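Long-range contact in conserved Hypothetical Protein TT1486 (PDB 2CU5), which is of uncertain function, belongs to the UPF0047 (YjbQ) family and may act as a secondary thiamine-phosphate synthase: residues F37-T42 with V121-V126. Sequence-based numbering, arbitrary orientation.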
ATOM      1  N   PHE A  37       1.836  -5.774 -10.830  1.00 13.67           N
ATOM      2  CA  PHE A  37       0.999  -4.588 -10.996  1.00 15.55           C
ATOM      3  C   PHE A  37      -0.317  -4.901 -11.706  1.00 14.70           C
ATOM      4  O   PHE A  37      -0.351  -5.704 -12.639  1.00 15.01           O
ATOM      5  CB  PHE A  37       1.788  -3.546 -11.808  1.00 14.16           C
ATOM      6  CG  PHE A  37       1.058  -2.243 -12.045  1.00 14.83           C
ATOM      7  CD1 PHE A  37       0.886  -1.320 -11.014  1.00 13.71           C
ATOM      8  CD2 PHE A  37       0.580  -1.923 -13.314  1.00 13.95           C
ATOM      9  CE1 PHE A  37       0.254  -0.098 -11.244  1.00 16.38           C
ATOM     10  CE2 PHE A  37      -0.054  -0.704 -13.559  1.00 15.61           C
ATOM     11  CZ  PHE A  37      -0.218   0.216 -12.521  1.00 17.06           C
ATOM     12  N   VAL A  38      -1.409  -4.294 -11.250  1.00 15.37           N
ATOM     13  CA  VAL A  38      -2.683  -4.464 -11.940  1.00 15.66           C
ATOM     14  C   VAL A  38      -2.983  -3.097 -12.554  1.00 15.34           C
ATOM     15  O   VAL A  38      -3.058  -2.087 -11.852  1.00 16.06           O
ATOM     16  CB  VAL A  38      -3.866  -4.888 -11.003  1.00 14.80           C
ATOM     17  CG1 VAL A  38      -3.769  -6.368 -10.686  1.00 18.69           C
ATOM     18  CG2 VAL A  38      -3.865  -4.060  -9.728  1.00 15.97           C
ATOM     19  N   PRO A  39      -3.116  -3.040 -13.886  1.00 16.62           N
ATOM     20  CA  PRO A  39      -3.401  -1.775 -14.565  1.00 17.59           C
ATOM     21  C   PRO A  39      -4.897  -1.497 -14.509  1.00 16.52           C
ATOM     22  O   PRO A  39      -5.519  -1.200 -15.526  1.00 18.56           O
ATOM     23  CB  PRO A  39      -2.915  -2.043 -15.978  1.00 17.91           C
ATOM     24  CG  PRO A  39      -3.327  -3.486 -16.168  1.00 18.58           C
ATOM     25  CD  PRO A  39      -2.909  -4.127 -14.861  1.00 17.61           C
ATOM     26  N   HIS A  40      -5.459  -1.592 -13.311  1.00 17.30           N
ATOM     27  CA  HIS A  40      -6.890  -1.401 -13.103  1.00 17.14           C
ATOM     28  C   HIS A  40      -7.158  -0.498 -11.904  1.00 18.07           C
ATOM     29  O   HIS A  40      -6.285  -0.298 -11.061  1.00 16.95           O
ATOM     30  CB  HIS A  40      -7.546  -2.763 -12.876  1.00 16.07           C
ATOM     31  CG  HIS A  40      -7.276  -3.748 -13.970  1.00 18.31           C
ATOM     32  ND1 HIS A  40      -7.741  -3.577 -15.258  1.00 17.58           N
ATOM     33  CD2 HIS A  40      -6.580  -4.909 -13.974  1.00 19.99           C
ATOM     34  CE1 HIS A  40      -7.343  -4.591 -16.006  1.00 20.24           C
ATOM     35  NE2 HIS A  40      -6.637  -5.414 -15.249  1.00 19.68           N
ATOM     36  N   THR A  41      -8.375   0.031 -11.821  1.00 17.80           N
ATOM     37  CA  THR A  41      -8.734   0.924 -10.723  1.00 17.86           C
ATOM     38  C   THR A  41      -9.844   0.387  -9.823  1.00 18.57           C
ATOM     39  O   THR A  41     -10.229   1.047  -8.856  1.00 17.29           O
ATOM     40  CB  THR A  41      -9.184   2.297 -11.254  1.00 19.21           C
ATOM     41  OG1 THR A  41     -10.348   2.126 -12.076  1.00 21.01           O
ATOM     42  CG2 THR A  41      -8.075   2.940 -12.078  1.00 19.55           C
ATOM     43  N   THR A  42     -10.359  -0.800 -10.134  1.00 17.96           N
ATOM     44  CA  THR A  42     -11.427  -1.389  -9.333  1.00 17.59           C
ATOM     45  C   THR A  42     -11.125  -2.785  -8.789  1.00 17.00           C
ATOM     46  O   THR A  42     -12.029  -3.573  -8.510  1.00 16.36           O
ATOM     47  CB  THR A  42     -12.768  -1.398 -10.109  1.00 18.51           C
ATOM     48  OG1 THR A  42     -12.591  -2.010 -11.392  1.00 19.04           O
ATOM     49  CG2 THR A  42     -13.265   0.030 -10.296  1.00 17.49           C
ATOM     50  N   VAL A 121     -11.865 -10.425 -16.524  1.00 18.08           N
ATOM     51  CA  VAL A 121     -10.628 -11.126 -16.823  1.00 17.73           C
ATOM     52  C   VAL A 121      -9.641  -9.979 -16.691  1.00 16.10           C
ATOM     53  O   VAL A 121      -9.512  -9.140 -17.583  1.00 18.84           O
ATOM     54  CB  VAL A 121     -10.573 -11.706 -18.246  1.00 19.51           C
ATOM     55  CG1 VAL A 121      -9.197 -12.304 -18.491  1.00 20.75           C
ATOM     56  CG2 VAL A 121     -11.618 -12.796 -18.404  1.00 19.52           C
ATOM     57  N   ARG A 122      -8.992  -9.925 -15.538  1.00 16.37           N
ATOM     58  CA  ARG A 122      -8.042  -8.870 -15.222  1.00 16.68           C
ATOM     59  C   ARG A 122      -6.650  -9.182 -15.729  1.00 18.01           C
ATOM     60  O   ARG A 122      -6.330 -10.326 -16.021  1.00 20.24           O
ATOM     61  CB  ARG A 122      -7.964  -8.686 -13.709  1.00 15.71           C
ATOM     62  CG  ARG A 122      -9.278  -8.323 -13.057  1.00 16.36           C
ATOM     63  CD  ARG A 122      -9.699  -6.928 -13.473  1.00 15.85           C
ATOM     64  NE  ARG A 122     -10.662  -6.372 -12.531  1.00 17.05           N
ATOM     65  CZ  ARG A 122     -11.106  -5.121 -12.563  1.00 17.16           C
ATOM     66  NH1 ARG A 122     -11.980  -4.711 -11.653  1.00 18.63           N
ATOM     67  NH2 ARG A 122     -10.680  -4.283 -13.498  1.00 15.96           N
ATOM     68  N   GLU A 123      -5.833  -8.139 -15.819  1.00 17.39           N
ATOM     69  CA  GLU A 123      -4.446  -8.275 -16.238  1.00 19.71           C
ATOM     70  C   GLU A 123      -3.572  -8.065 -15.010  1.00 18.75           C
ATOM     71  O   GLU A 123      -3.888  -7.253 -14.142  1.00 16.42           O
ATOM     72  CB  GLU A 123      -4.076  -7.210 -17.273  1.00 19.43           C
ATOM     73  CG  GLU A 123      -4.480  -7.521 -18.701  1.00 20.41           C
ATOM     74  CD  GLU A 123      -3.954  -6.483 -19.679  1.00 23.41           C
ATOM     75  OE1 GLU A 123      -2.795  -6.043 -19.515  1.00 23.22           O
ATOM     76  OE2 GLU A 123      -4.693  -6.109 -20.617  1.00 26.08           O
ATOM     77  N   VAL A 124      -2.485  -8.818 -14.937  1.00 18.06           N
ATOM     78  CA  VAL A 124      -1.523  -8.682 -13.862  1.00 17.03           C
ATOM     79  C   VAL A 124      -0.171  -8.712 -14.561  1.00 17.89           C
ATOM     80  O   VAL A 124       0.158  -9.686 -15.239  1.00 19.09           O
ATOM     81  CB  VAL A 124      -1.602  -9.843 -12.854  1.00 16.60           C
ATOM     82  CG1 VAL A 124      -0.482  -9.707 -11.834  1.00 17.23           C
ATOM     83  CG2 VAL A 124      -2.959  -9.836 -12.147  1.00 17.07           C
ATOM     84  N   TRP A 125       0.593  -7.637 -14.425  1.00 17.09           N
ATOM     85  CA  TRP A 125       1.906  -7.566 -15.055  1.00 17.45           C
ATOM     86  C   TRP A 125       2.981  -8.065 -14.104  1.00 18.62           C
ATOM     87  O   TRP A 125       2.947  -7.777 -12.908  1.00 18.08           O
ATOM     88  CB  TRP A 125       2.213  -6.135 -15.484  1.00 14.76           C
ATOM     89  CG  TRP A 125       1.219  -5.576 -16.457  1.00 16.42           C
ATOM     90  CD1 TRP A 125       0.317  -6.279 -17.210  1.00 16.65           C
ATOM     91  CD2 TRP A 125       1.048  -4.198 -16.809  1.00 15.43           C
ATOM     92  NE1 TRP A 125      -0.402  -5.422 -18.009  1.00 16.63           N
ATOM     93  CE2 TRP A 125       0.027  -4.139 -17.785  1.00 16.79           C
ATOM     94  CE3 TRP A 125       1.660  -3.006 -16.395  1.00 17.52           C
ATOM     95  CZ2 TRP A 125      -0.398  -2.933 -18.356  1.00 16.28           C
ATOM     96  CZ3 TRP A 125       1.238  -1.806 -16.961  1.00 16.66           C
ATOM     97  CH2 TRP A 125       0.217  -1.782 -17.933  1.00 18.10           C
ATOM     98  N   VAL A 126       3.936  -8.816 -14.642  1.00 17.92           N
ATOM     99  CA  VAL A 126       5.008  -9.372 -13.835  1.00 16.66           C
ATOM    100  C   VAL A 126       6.352  -8.940 -14.405  1.00 18.48           C
ATOM    101  O   VAL A 126       6.634  -9.152 -15.582  1.00 17.47           O
ATOM    102  CB  VAL A 126       4.948 -10.912 -13.820  1.00 17.75           C
ATOM    103  CG1 VAL A 126       5.991 -11.462 -12.861  1.00 17.97           C
ATOM    104  CG2 VAL A 126       3.550 -11.381 -13.432  1.00 17.74           C
TER
HETATM  105  O   HOH W   1     -10.739  -1.142 -13.459  1.00 23.58           O
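T42 OG1 is gripped by R122 NH1, 2.8 Å away in the guanidinium plane, and is hydrogen-bonded to a water 2.9 Å off; T41 N and R122 NH2 donate to the same water. This is where strand 32-37 leaves the antiparallel five-stranded sheet: F37 still makes a hydrogen-bonded pair with W125, then an inverse gamma turn centred on P39 lifts the chain off strand 120-128. H40 takes over the pairing with its side chain. With CG anti to its own carbonyl carbon (chi1 -55°), the imidazole drops back to the strand, and NE2 accepts a nearly straight bond from E123 N (2.9 Å, 173°). R122 CD covers one face of that ring and P39 CG the other. Were H40 cut back to an alanine, the E123 amide would probably lose its acceptor and a gap would open between P39 and R122. R122 is also anchored through NE by a salt bridge to E115. At the turn itself, P39 CB sits over the six-membered ring of W125, 3.9 Å from its centroid. F37 lies alongside the same indole, the ring planes 44° apart, with F37 CD2 3.4 Å from W125 CE3.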